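Local structure of tubulin binding cofactor C (5AJ8) at residues 45-50 / 62-67; 78-83 / 130-135; 20-25 / 166-171. The protein probably acts as a tubulin-binding chaperone in the folding and assembly of tubulin dimers, and is represented here by its C-terminal domain. The protein carries 1 engineered substitution. All blocks are in the same frame, centred on the assembly; numbering follows the deposited sequence.

In the fold
From the N terminus, the chain first lays down segment 20-25 on strand 21-23, at one edge of its sheet; its partner comes only much later. Contact 1 then closes a short loop, one coil of the parallel beta-helix, by pairing 45-50 with 62-67. Contact 2 follows in series: 78-83, at the end of strand 73-79, is met by 130-135, which carries the short helix 129-132. Contact 3 closes last, when 166-171 returns to 20-25, and so encloses both others. Contacts 1 and 2 touch through His63 O and Ser81 OG, whereas contacts 2 and 3 lie on opposite sides of the chain's centre, their centres about 22 Å apart.

Contact 1: residues 45-50 / 62-67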
ATOM      1  N   ALA A  45      -0.621  11.450   0.220  1.00 11.37           N
ATOM      2  CA  ALA A  45      -1.775  12.320   0.271  1.00 12.57           C
ATOM      3  C   ALA A  45      -2.283  12.494  -1.142  1.00 12.93           C
ATOM      4  O   ALA A  45      -2.292  13.586  -1.682  1.00 12.45           O
ATOM      5  CB  ALA A  45      -1.417  13.671   0.894  1.00 13.79           C
ATOM      6  N   GLY A  46      -2.689  11.380  -1.734  1.00 13.85           N
ATOM      7  CA  GLY A  46      -3.125  11.320  -3.144  1.00 14.46           C
ATOM      8  C   GLY A  46      -3.209   9.862  -3.576  1.00 14.68           C
ATOM      9  O   GLY A  46      -3.374   8.977  -2.743  1.00 13.63           O
ATOM     10  N   SER A  47      -3.128   9.602  -4.872  1.00 16.35           N
ATOM     11  CA  SER A  47      -3.302   8.258  -5.350  1.00 17.48           C
ATOM     12  C   SER A  47      -1.982   7.480  -5.447  1.00 15.65           C
ATOM     13  O   SER A  47      -0.912   8.051  -5.603  1.00 16.84           O
ATOM     14  CB  SER A  47      -4.076   8.226  -6.671  1.00 21.11           C
ATOM     15  OG  SER A  47      -3.490   9.063  -7.626  1.00 29.39           O
ATOM     16  N   ALA A  48      -2.108   6.164  -5.319  1.00 13.34           N
ATOM     17  CA  ALA A  48      -1.029   5.209  -5.515  1.00 12.49           C
ATOM     18  C   ALA A  48      -1.480   4.241  -6.610  1.00 12.77           C
ATOM     19  O   ALA A  48      -2.574   3.692  -6.545  1.00 12.01           O
ATOM     20  CB  ALA A  48      -0.749   4.462  -4.229  1.00 11.11           C
ATOM     21  N   PHE A  49      -0.650   4.084  -7.627  1.00 13.99           N
ATOM     22  CA  PHE A  49      -0.918   3.200  -8.756  1.00 15.49           C
ATOM     23  C   PHE A  49       0.227   2.202  -8.879  1.00 14.95           C
ATOM     24  O   PHE A  49       1.372   2.605  -9.021  1.00 16.19           O
ATOM     25  CB  PHE A  49      -1.063   4.020 -10.019  1.00 18.46           C
ATOM     26  CG  PHE A  49      -1.480   3.219 -11.218  1.00 24.85           C
ATOM     27  CD1 PHE A  49      -2.813   2.977 -11.487  1.00 31.01           C
ATOM     28  CD2 PHE A  49      -0.534   2.734 -12.096  1.00 31.91           C
ATOM     29  CE1 PHE A  49      -3.193   2.251 -12.609  1.00 37.18           C
ATOM     30  CE2 PHE A  49      -0.905   2.013 -13.215  1.00 38.04           C
ATOM     31  CZ  PHE A  49      -2.231   1.763 -13.469  1.00 33.43           C
ATOM     32  N   LEU A  50      -0.074   0.908  -8.747  1.00 14.07           N
ATOM     33  CA  LEU A  50       0.910  -0.152  -8.971  1.00 13.93           C
ATOM     34  C   LEU A  50       0.566  -0.903 -10.274  1.00 14.55           C
ATOM     35  O   LEU A  50      -0.593  -1.249 -10.503  1.00 12.98           O
ATOM     36  CB  LEU A  50       0.942  -1.129  -7.806  1.00 13.14           C
ATOM     37  CG  LEU A  50       1.443  -0.615  -6.444  1.00 13.78           C
ATOM     38  CD1 LEU A  50       0.354   0.124  -5.673  1.00 13.27           C
ATOM     39  CD2 LEU A  50       1.961  -1.774  -5.611  1.00 13.91           C
ATOM     40  N   CYS A  62      -3.068   5.763   1.464  1.00  9.43           N
ATOM     41  CA  CYS A  62      -3.338   6.646   0.341  1.00  9.59           C
ATOM     42  C   CYS A  62      -4.805   7.040   0.248  1.00  9.79           C
ATOM     43  O   CYS A  62      -5.644   6.490   0.956  1.00 10.05           O
ATOM     44  CB  CYS A  62      -2.875   5.995  -0.962  1.00 10.21           C
ATOM     45  SG  CYS A  62      -3.599   4.365  -1.271  1.00 12.01           S
ATOM     46  N   HIS A  63      -5.104   8.034  -0.580  1.00  9.67           N
ATOM     47  CA  HIS A  63      -6.488   8.456  -0.848  1.00 10.13           C
ATOM     48  C   HIS A  63      -7.219   7.539  -1.832  1.00 10.12           C
ATOM     49  O   HIS A  63      -8.421   7.191  -1.640  1.00 10.41           O
ATOM     50  CB  HIS A  63      -6.488   9.861  -1.426  1.00 10.25           C
ATOM     51  CG  HIS A  63      -6.041  10.896  -0.478  1.00 10.67           C
ATOM     52  ND1 HIS A  63      -6.158  12.245  -0.745  1.00 11.97           N
ATOM     53  CD2 HIS A  63      -5.457  10.798   0.737  1.00 10.77           C
ATOM     54  CE1 HIS A  63      -5.648  12.930   0.262  1.00 11.80           C
ATOM     55  NE2 HIS A  63      -5.219  12.074   1.173  1.00 11.16           N
ATOM     56  N   GLN A  64      -6.499   7.157  -2.898  1.00 10.66           N
ATOM     57  CA  GLN A  64      -6.965   6.166  -3.867  1.00 10.45           C
ATOM     58  C   GLN A  64      -5.866   5.153  -4.152  1.00 10.31           C
ATOM     59  O   GLN A  64      -4.695   5.513  -4.151  1.00 10.41           O
ATOM     60  CB  GLN A  64      -7.391   6.832  -5.161  1.00 11.05           C
ATOM     61  CG  GLN A  64      -8.514   7.842  -5.010  1.00 12.24           C
ATOM     62  CD  GLN A  64      -8.022   9.255  -4.805  1.00 12.85           C
ATOM     63  OE1 GLN A  64      -6.867   9.559  -5.032  1.00 13.51           O
ATOM     64  NE2 GLN A  64      -8.894  10.112  -4.322  1.00 14.72           N
ATOM     65  N   LEU A  65      -6.251   3.897  -4.369  1.00  9.88           N
ATOM     66  CA  LEU A  65      -5.324   2.824  -4.666  1.00 10.69           C
ATOM     67  C   LEU A  65      -5.802   2.083  -5.907  1.00 11.76           C
ATOM     68  O   LEU A  65      -6.941   1.643  -5.963  1.00 11.31           O
ATOM     69  CB  LEU A  65      -5.191   1.844  -3.502  1.00 10.44           C
ATOM     70  CG  LEU A  65      -4.251   0.642  -3.687  1.00 11.22           C
ATOM     71  CD1 LEU A  65      -2.846   1.065  -4.051  1.00 11.64           C
ATOM     72  CD2 LEU A  65      -4.203  -0.233  -2.438  1.00 12.23           C
ATOM     73  N   ARG A  66      -4.947   1.994  -6.915  1.00 12.12           N
ATOM     74  CA  ARG A  66      -5.275   1.212  -8.104  1.00 13.78           C
ATOM     75  C   ARG A  66      -4.136   0.275  -8.495  1.00 13.17           C
ATOM     76  O   ARG A  66      -2.975   0.666  -8.540  1.00 12.51           O
ATOM     77  CB  ARG A  66      -5.658   2.119  -9.270  1.00 15.01           C
ATOM     78  CG  ARG A  66      -6.033   1.334 -10.526  1.00 17.66           C
ATOM     79  CD  ARG A  66      -7.079   2.046 -11.366  1.00 20.50           C
ATOM     80  NE  ARG A  66      -7.501   1.277 -12.549  1.00 21.78           N
ATOM     81  CZ  ARG A  66      -8.555   1.593 -13.303  1.00 25.49           C
ATOM     82  NH1 ARG A  66      -9.331   2.637 -12.998  1.00 26.97           N
ATOM     83  NH2 ARG A  66      -8.840   0.882 -14.374  1.00 26.96           N
ATOM     84  N   LEU A  67      -4.485  -0.958  -8.795  1.00 13.53           N
ATOM     85  CA  LEU A  67      -3.502  -1.956  -9.222  1.00 14.87           C
ATOM     86  C   LEU A  67      -3.885  -2.563 -10.579  1.00 15.28           C
ATOM     87  O   LEU A  67      -5.041  -2.905 -10.815  1.00 17.48           O
ATOM     88  CB  LEU A  67      -3.347  -3.052  -8.178  1.00 14.84           C
ATOM     89  CG  LEU A  67      -2.775  -2.596  -6.830  1.00 16.32           C
ATOM     90  CD1 LEU A  67      -3.880  -2.514  -5.803  1.00 16.59           C
ATOM     91  CD2 LEU A  67      -1.717  -3.562  -6.349  1.00 18.30           C
TER
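Ala48 and Leu65 sit side by side on neighbouring strands of a parallel beta-helix, in which 47-50 and 64-67 come from successive coils and run 9° from exactly parallel. Ala48 uses both of its backbone polar atoms: Ala48 N bonds to Gln64 O at 2.9 Å, and Arg66 N to Ala48 O at 2.9 Å. Leu50 N continues the pattern to Arg66 O. The tight side is the buried face of Ala48, Leu50, Leu65 and Leu67. Leu65 carries its CG opposite the backbone N (chi1 179°), which sends CD1 across to Leu50 CD1, 3.7 Å away. Leu50 and Leu67 share a first torsion and lie alongside each other, Leu50 CB 3.9 Å from Leu67 CD2; Met75 of strand 73-79 packs against both Leu65 and Leu67. The other face, with Ser47, Phe49, Gln64 and Arg66, reaches solvent. There the aliphatic part of Arg66 runs beside the Phe49 ring, Arg66 CG 3.6 Å from Phe49 CE1, and the guanidinium goes on to a salt bridge with Glu86. Near the N-terminal segment ends, His63, its NE2 hydrogen-bonded to Gly124 O, lies with one ring face against the Ala45-Gly46 peptide: Gly46 N stands 3.6 Å above the plane of the His63 ring.

Contact 2: residues 78-83 / 130-135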
ATOM      1  N   TRP A  78      -4.316   1.213   4.031  1.00 11.22           N
ATOM      2  CA  TRP A  78      -5.255   2.166   4.639  1.00 12.14           C
ATOM      3  C   TRP A  78      -5.617   3.152   3.535  1.00 11.31           C
ATOM      4  O   TRP A  78      -4.809   3.995   3.148  1.00 11.10           O
ATOM      5  CB  TRP A  78      -4.640   2.882   5.846  1.00 12.52           C
ATOM      6  CG  TRP A  78      -5.649   3.627   6.756  1.00 13.44           C
ATOM      7  CD1 TRP A  78      -6.715   4.400   6.374  1.00 14.02           C
ATOM      8  CD2 TRP A  78      -5.634   3.656   8.189  1.00 12.94           C
ATOM      9  NE1 TRP A  78      -7.370   4.883   7.484  1.00 14.59           N
ATOM     10  CE2 TRP A  78      -6.720   4.447   8.608  1.00 14.13           C
ATOM     11  CE3 TRP A  78      -4.825   3.052   9.154  1.00 12.96           C
ATOM     12  CZ2 TRP A  78      -7.008   4.667   9.965  1.00 14.62           C
ATOM     13  CZ3 TRP A  78      -5.104   3.261  10.490  1.00 13.64           C
ATOM     14  CH2 TRP A  78      -6.192   4.053  10.888  1.00 14.27           C
ATOM     15  N   CYS A  79      -6.828   3.029   3.029  1.00 11.31           N
ATOM     16  CA  CYS A  79      -7.260   3.807   1.885  1.00 11.34           C
ATOM     17  C   CYS A  79      -8.528   4.576   2.176  1.00 10.43           C
ATOM     18  O   CYS A  79      -9.443   4.023   2.741  1.00  9.95           O
ATOM     19  CB  CYS A  79      -7.532   2.876   0.704  1.00 12.12           C
ATOM     20  SG  CYS A  79      -7.605   3.772  -0.867  1.00 15.99           S
ATOM     21  N   ALA A  80      -8.591   5.826   1.723  1.00 10.23           N
ATOM     22  CA  ALA A  80      -9.782   6.656   1.882  1.00 11.19           C
ATOM     23  C   ALA A  80     -10.914   6.162   1.009  1.00 11.84           C
ATOM     24  O   ALA A  80     -12.038   6.516   1.241  1.00 11.83           O
ATOM     25  CB  ALA A  80      -9.491   8.106   1.551  1.00 11.58           C
ATOM     26  N   SER A  81     -10.604   5.372  -0.025  1.00 11.56           N
ATOM     27  CA  SER A  81     -11.646   4.818  -0.887  1.00 12.38           C
ATOM     28  C   SER A  81     -11.425   3.313  -1.131  1.00 12.39           C
ATOM     29  O   SER A  81     -10.415   2.754  -0.725  1.00 12.94           O
ATOM     30  CB  SER A  81     -11.746   5.618  -2.202  1.00 12.36           C
ATOM     31  OG  SER A  81     -10.486   5.739  -2.873  1.00 12.59           O
ATOM     32  N   THR A  82     -12.372   2.658  -1.780  1.00 12.02           N
ATOM     33  CA  THR A  82     -12.207   1.252  -2.130  1.00 12.25           C
ATOM     34  C   THR A  82     -11.075   1.022  -3.181  1.00 10.94           C
ATOM     35  O   THR A  82     -11.091   1.599  -4.238  1.00 10.87           O
ATOM     36  CB  THR A  82     -13.558   0.693  -2.614  1.00 13.35           C
ATOM     37  OG1 THR A  82     -14.474   0.731  -1.518  1.00 13.30           O
ATOM     38  CG2 THR A  82     -13.416  -0.733  -3.095  1.00 13.41           C
ATOM     39  N   PRO A  83     -10.067   0.210  -2.856  1.00 10.66           N
ATOM     40  CA  PRO A  83      -9.050  -0.137  -3.858  1.00 10.40           C
ATOM     41  C   PRO A  83      -9.657  -0.757  -5.105  1.00 11.06           C
ATOM     42  O   PRO A  83     -10.650  -1.499  -5.006  1.00 10.67           O
ATOM     43  CB  PRO A  83      -8.165  -1.147  -3.115  1.00 10.37           C
ATOM     44  CG  PRO A  83      -8.317  -0.784  -1.667  1.00 10.64           C
ATOM     45  CD  PRO A  83      -9.744  -0.343  -1.530  1.00 10.76           C
ATOM     46  N   ALA A 130     -11.488   6.749  11.331  1.00 21.32           N
ATOM     47  CA  ALA A 130     -12.412   5.695  11.825  1.00 24.99           C
ATOM     48  C   ALA A 130     -13.168   4.978  10.699  1.00 25.72           C
ATOM     49  O   ALA A 130     -13.229   3.746  10.663  1.00 26.93           O
ATOM     50  CB  ALA A 130     -13.418   6.281  12.804  1.00 26.43           C
ATOM     51  N   ARG A 131     -13.722   5.767   9.788  1.00 26.01           N
ATOM     52  CA  ARG A 131     -14.521   5.283   8.662  1.00 28.14           C
ATOM     53  C   ARG A 131     -13.706   4.597   7.570  1.00 24.09           C
ATOM     54  O   ARG A 131     -14.236   3.754   6.861  1.00 25.02           O
ATOM     55  CB  ARG A 131     -15.238   6.487   8.039  1.00 32.82           C
ATOM     56  CG  ARG A 131     -16.399   6.191   7.092  1.00 40.34           C
ATOM     57  CD  ARG A 131     -16.586   7.297   6.074  1.00 48.08           C
ATOM     58  NE  ARG A 131     -15.477   7.427   5.105  1.00 56.39           N
ATOM     59  CZ  ARG A 131     -14.945   8.582   4.669  1.00 60.41           C
ATOM     60  NH1 ARG A 131     -15.401   9.759   5.104  1.00 67.60           N
ATOM     61  NH2 ARG A 131     -13.944   8.567   3.781  1.00 56.46           N
ATOM     62  N   THR A 132     -12.453   5.013   7.385  1.00 18.58           N
ATOM     63  CA  THR A 132     -11.597   4.495   6.317  1.00 16.62           C
ATOM     64  C   THR A 132     -10.699   3.299   6.654  1.00 14.54           C
ATOM     65  O   THR A 132     -10.274   2.592   5.737  1.00 12.86           O
ATOM     66  CB  THR A 132     -10.739   5.627   5.717  1.00 15.58           C
ATOM     67  OG1 THR A 132      -9.973   6.267   6.753  1.00 14.51           O
ATOM     68  CG2 THR A 132     -11.655   6.657   4.999  1.00 16.03           C
ATOM     69  N   GLU A 133     -10.388   3.076   7.929  1.00 14.06           N
ATOM     70  CA  GLU A 133      -9.383   2.044   8.266  1.00 14.33           C
ATOM     71  C   GLU A 133      -9.707   0.687   7.645  1.00 13.91           C
ATOM     72  O   GLU A 133      -8.807  -0.022   7.195  1.00 12.36           O
ATOM     73  CB  GLU A 133      -9.153   1.889   9.782  1.00 15.10           C
ATOM     74  CG  GLU A 133      -8.000   0.914  10.089  1.00 16.12           C
ATOM     75  CD  GLU A 133      -7.542   0.906  11.542  1.00 17.23           C
ATOM     76  OE1 GLU A 133      -8.282   1.425  12.393  1.00 19.25           O
ATOM     77  OE2 GLU A 133      -6.438   0.376  11.829  1.00 17.37           O
ATOM     78  N   GLN A 134     -11.000   0.356   7.634  1.00 15.18           N
ATOM     79  CA  GLN A 134     -11.493  -0.949   7.189  1.00 16.70           C
ATOM     80  C   GLN A 134     -11.858  -1.027   5.700  1.00 15.86           C
ATOM     81  O   GLN A 134     -12.429  -2.012   5.272  1.00 16.31           O
ATOM     82  CB  GLN A 134     -12.656  -1.420   8.102  1.00 18.94           C
ATOM     83  CG  GLN A 134     -12.219  -1.612   9.584  1.00 19.76           C
ATOM     84  CD  GLN A 134     -11.051  -2.615   9.764  1.00 21.02           C
ATOM     85  OE1 GLN A 134      -9.979  -2.294  10.317  1.00 19.43           O
ATOM     86  NE2 GLN A 134     -11.257  -3.832   9.272  1.00 21.45           N
ATOM     87  N   ASN A 135     -11.491  -0.025   4.903  1.00 15.08           N
ATOM     88  CA  ASN A 135     -11.707  -0.097   3.454  1.00 15.34           C
ATOM     89  C   ASN A 135     -10.925  -1.212   2.762  1.00 15.28           C
ATOM     90  O   ASN A 135     -11.301  -1.646   1.682  1.00 15.75           O
ATOM     91  CB  ASN A 135     -11.402   1.243   2.777  1.00 15.05           C
ATOM     92  CG  ASN A 135     -12.480   2.292   3.039  1.00 17.02           C
ATOM     93  OD1 ASN A 135     -13.600   1.960   3.436  1.00 18.57           O
ATOM     94  ND2 ASN A 135     -12.152   3.549   2.812  1.00 16.91           N
TER
HETATM   95  O   HOH W   1      -8.252   0.994   4.376  1.00  9.53           O
HETATM   96  O   HOH W   2     -13.636  -0.418   0.727  1.00 20.14           O
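Trp78, the first residue of 78-83, meets segment 130-135, which carries the short helix 129-132, with an edge and a face of its indole. Trp78 NE1 donates to Thr132 OG1 at 3.0 Å, with the oxygen close to the ring plane. Over the face lies Glu133, its CG 3.6 Å from the centroid of the six-membered ring of Trp78; the extended chain brings the carboxylate to within 11° of parallel to the indole. At Cys79 the strand ends: Cys79 N reaches Thr132 O through water 1, and Cys79 O accepts a bond from Asn135 ND2 at 2.8 Å. Ala80 then offers its CA to Thr132 CG2, 3.6 Å away; with chi1 at 56°, Thr132 holds this methyl over Ala80 and its hydroxyl at the indole. Further on, water 2 links Thr82 OG1 to Asn135 O, and Pro83 CD comes within 3.8 Å of Asn135 O. The contact joins a corner of the beta-helix, between strands 73-79 and 84-86, to the helical segment outside it. Thr132 OG1 bonds to both Trp78 NE1 and Asp128 O, which would fix its rotation, while the salt bridge of Glu133 OE2 with Arg97 would help keep the carboxylate ionised and flat on the indole.

Contact 3: residues 20-25 / 166-171; sequences DLFISH and TVFGPA
Phe22 sets its CG away from its own carbonyl carbon (chi1 -61°), while Phe168 swings its CG trans to its main-chain nitrogen (chi1 -179°), and these two torsions bring the rings into a T-shaped pair. The contact lies at the N-terminal end of the parallel beta-helix: strand 21-23 is the outermost strand of its sheet, and the irregular segment 166-171, from the chain after strand 153-155, packs over it. The edge of Phe22 points at the face of Phe168, with the ring centroids of Phe22 and Phe168 5.6 Å apart and their planes at 77°. Phe22 CB adds a CH-pi contact over the same ring, 3.9 Å from the Phe168 centroid. The second segment also lines one face and an edge of Phe22: Gly169 N stands 3.5 Å above the face, offset toward the rim, and Thr166 CG2 approaches in the ring plane, 3.8 Å from Phe22 CE1. Gly169 adopts backbone angles at which a CB would press on Phe168 O, and the peptide before Pro170 is cis; the chain bends past the ring here, with Pro170 O 3.6 Å from Phe22 CB. With no conventional hydrogen bond between the segments, the grip is aromatic and van der Waals, helped by a CA-H...O contact of Ala171 with Phe22 O. Flanking bonds supplement it: Thr172 pairs with the backbone of Phe22, Ser105 OG bonds to Phe168 N and Trp99 NE1 to Thr166 O. On the other side of the strand, Leu21 and Ile23 point into the beta-helix and pack on strands 11-17 and 28-35. The far rim of the Phe168 ring follows the strand backbone onward, with CZ near Ser24 N and, beside it, Phe168 CE2 3.4 Å from Ile23 O.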
ATOM      1  N   ASP A  20      14.143  -4.398  -0.936  1.00 26.82           N
ATOM      2  CA  ASP A  20      13.095  -3.679  -0.246  1.00 24.72           C
ATOM      3  C   ASP A  20      13.098  -2.189  -0.601  1.00 21.57           C
ATOM      4  O   ASP A  20      14.158  -1.579  -0.697  1.00 26.02           O
ATOM      5  CB  ASP A  20      13.181  -3.920   1.258  1.00 25.28           C
ATOM      6  CG  ASP A  20      12.816  -5.375   1.639  1.00 29.17           C
ATOM      7  OD1 ASP A  20      12.540  -6.208   0.716  1.00 28.46           O
ATOM      8  OD2 ASP A  20      12.799  -5.681   2.858  1.00 27.29           O
ATOM      9  N   LEU A  21      11.917  -1.628  -0.867  1.00 18.99           N
ATOM     10  CA  LEU A  21      11.785  -0.208  -1.279  1.00 18.61           C
ATOM     11  C   LEU A  21      11.154   0.650  -0.175  1.00 16.55           C
ATOM     12  O   LEU A  21      10.260   0.184   0.543  1.00 15.70           O
ATOM     13  CB  LEU A  21      10.949  -0.085  -2.547  1.00 19.03           C
ATOM     14  CG  LEU A  21      11.417  -0.887  -3.761  1.00 21.80           C
ATOM     15  CD1 LEU A  21      10.494  -0.555  -4.923  1.00 23.71           C
ATOM     16  CD2 LEU A  21      12.867  -0.573  -4.109  1.00 24.53           C
ATOM     17  N   PHE A  22      11.630   1.887  -0.052  1.00 15.29           N
ATOM     18  CA  PHE A  22      11.151   2.830   0.950  1.00 15.16           C
ATOM     19  C   PHE A  22      10.630   4.081   0.233  1.00 14.96           C
ATOM     20  O   PHE A  22      11.394   4.871  -0.287  1.00 16.25           O
ATOM     21  CB  PHE A  22      12.258   3.145   1.954  1.00 15.81           C
ATOM     22  CG  PHE A  22      12.735   1.923   2.710  1.00 16.01           C
ATOM     23  CD1 PHE A  22      11.942   1.351   3.682  1.00 15.24           C
ATOM     24  CD2 PHE A  22      13.950   1.326   2.419  1.00 17.60           C
ATOM     25  CE1 PHE A  22      12.353   0.227   4.371  1.00 15.76           C
ATOM     26  CE2 PHE A  22      14.375   0.171   3.099  1.00 17.55           C
ATOM     27  CZ  PHE A  22      13.575  -0.371   4.080  1.00 16.53           C
ATOM     28  N   ILE A  23       9.313   4.212   0.164  1.00 14.07           N
ATOM     29  CA  ILE A  23       8.657   5.266  -0.610  1.00 15.01           C
ATOM     30  C   ILE A  23       8.252   6.371   0.354  1.00 14.61           C
ATOM     31  O   ILE A  23       7.414   6.153   1.231  1.00 13.89           O
ATOM     32  CB  ILE A  23       7.450   4.683  -1.362  1.00 15.35           C
ATOM     33  CG1 ILE A  23       8.034   3.616  -2.342  1.00 16.38           C
ATOM     34  CG2 ILE A  23       6.615   5.774  -2.053  1.00 14.88           C
ATOM     35  CD1 ILE A  23       7.118   3.115  -3.429  1.00 17.54           C
ATOM     36  N   SER A  24       8.848   7.542   0.222  1.00 15.64           N
ATOM     37  CA  SER A  24       8.536   8.632   1.175  1.00 18.19           C
ATOM     38  C   SER A  24       7.160   9.253   0.872  1.00 16.83           C
ATOM     39  O   SER A  24       6.518   8.923  -0.128  1.00 14.92           O
ATOM     40  CB  SER A  24       9.652   9.696   1.215  1.00 20.61           C
ATOM     41  OG  SER A  24       9.547  10.506   2.379  1.00 24.06           O
ATOM     42  N   HIS A  25       6.697  10.102   1.782  1.00 18.52           N
ATOM     43  CA  HIS A  25       5.390  10.785   1.644  1.00 19.73           C
ATOM     44  C   HIS A  25       5.418  11.743   0.462  1.00 18.23           C
ATOM     45  O   HIS A  25       6.436  12.359   0.193  1.00 18.15           O
ATOM     46  CB  HIS A  25       4.951  11.503   2.934  1.00 22.96           C
ATOM     47  CG  HIS A  25       6.046  12.250   3.631  1.00 30.99           C
ATOM     48  ND1 HIS A  25       6.466  13.511   3.254  1.00 35.57           N
ATOM     49  CD2 HIS A  25       6.834  11.888   4.679  1.00 36.12           C
ATOM     50  CE1 HIS A  25       7.451  13.897   4.050  1.00 38.92           C
ATOM     51  NE2 HIS A  25       7.698  12.927   4.915  1.00 37.02           N
ATOM     52  N   THR A 166      10.262  -3.495  10.343  1.00 15.43           N
ATOM     53  CA  THR A 166      11.237  -2.744   9.553  1.00 16.00           C
ATOM     54  C   THR A 166      11.083  -1.225   9.735  1.00 15.91           C
ATOM     55  O   THR A 166       9.995  -0.690   9.566  1.00 15.08           O
ATOM     56  CB  THR A 166      11.145  -3.095   8.046  1.00 15.81           C
ATOM     57  OG1 THR A 166      11.461  -4.489   7.853  1.00 16.66           O
ATOM     58  CG2 THR A 166      12.131  -2.281   7.249  1.00 16.20           C
ATOM     59  N   VAL A 167      12.180  -0.548  10.086  1.00 16.42           N
ATOM     60  CA  VAL A 167      12.216   0.905  10.148  1.00 17.48           C
ATOM     61  C   VAL A 167      12.369   1.495   8.730  1.00 16.81           C
ATOM     62  O   VAL A 167      13.116   0.961   7.903  1.00 16.36           O
ATOM     63  CB  VAL A 167      13.357   1.403  11.064  1.00 20.55           C
ATOM     64  CG1 VAL A 167      13.383   2.932  11.113  1.00 21.07           C
ATOM     65  CG2 VAL A 167      13.191   0.817  12.471  1.00 22.12           C
ATOM     66  N   PHE A 168      11.635   2.569   8.450  1.00 15.96           N
ATOM     67  CA  PHE A 168      11.715   3.239   7.161  1.00 16.46           C
ATOM     68  C   PHE A 168      13.086   3.864   6.964  1.00 19.52           C
ATOM     69  O   PHE A 168      13.586   4.609   7.831  1.00 20.84           O
ATOM     70  CB  PHE A 168      10.653   4.341   7.033  1.00 15.46           C
ATOM     71  CG  PHE A 168      10.673   5.062   5.695  1.00 14.52           C
ATOM     72  CD1 PHE A 168      11.474   6.167   5.498  1.00 15.11           C
ATOM     73  CD2 PHE A 168       9.885   4.629   4.647  1.00 13.68           C
ATOM     74  CE1 PHE A 168      11.505   6.816   4.278  1.00 15.33           C
ATOM     75  CE2 PHE A 168       9.900   5.274   3.423  1.00 13.71           C
ATOM     76  CZ  PHE A 168      10.721   6.369   3.228  1.00 14.50           C
ATOM     77  N   GLY A 169      13.693   3.572   5.819  1.00 21.18           N
ATOM     78  CA  GLY A 169      14.762   4.410   5.303  1.00 23.38           C
ATOM     79  C   GLY A 169      16.009   3.641   4.985  1.00 26.21           C
ATOM     80  O   GLY A 169      16.152   2.497   5.412  1.00 28.34           O
ATOM     81  N   PRO A 170      16.913   4.251   4.201  1.00 27.90           N
ATOM     82  CA  PRO A 170      16.740   5.573   3.593  1.00 27.85           C
ATOM     83  C   PRO A 170      15.774   5.527   2.409  1.00 25.06           C
ATOM     84  O   PRO A 170      15.599   4.475   1.776  1.00 23.93           O
ATOM     85  CB  PRO A 170      18.158   5.946   3.121  1.00 30.70           C
ATOM     86  CG  PRO A 170      19.027   4.754   3.371  1.00 31.35           C
ATOM     87  CD  PRO A 170      18.153   3.599   3.758  1.00 29.59           C
ATOM     88  N   ALA A 171      15.160   6.666   2.105  1.00 24.46           N
ATOM     89  CA  ALA A 171      14.127   6.714   1.058  1.00 23.64           C
ATOM     90  C   ALA A 171      14.702   6.252  -0.267  1.00 24.60           C
ATOM     91  O   ALA A 171      15.816   6.622  -0.616  1.00 25.06           O
ATOM     92  CB  ALA A 171      13.560   8.114   0.919  1.00 23.00           C
TER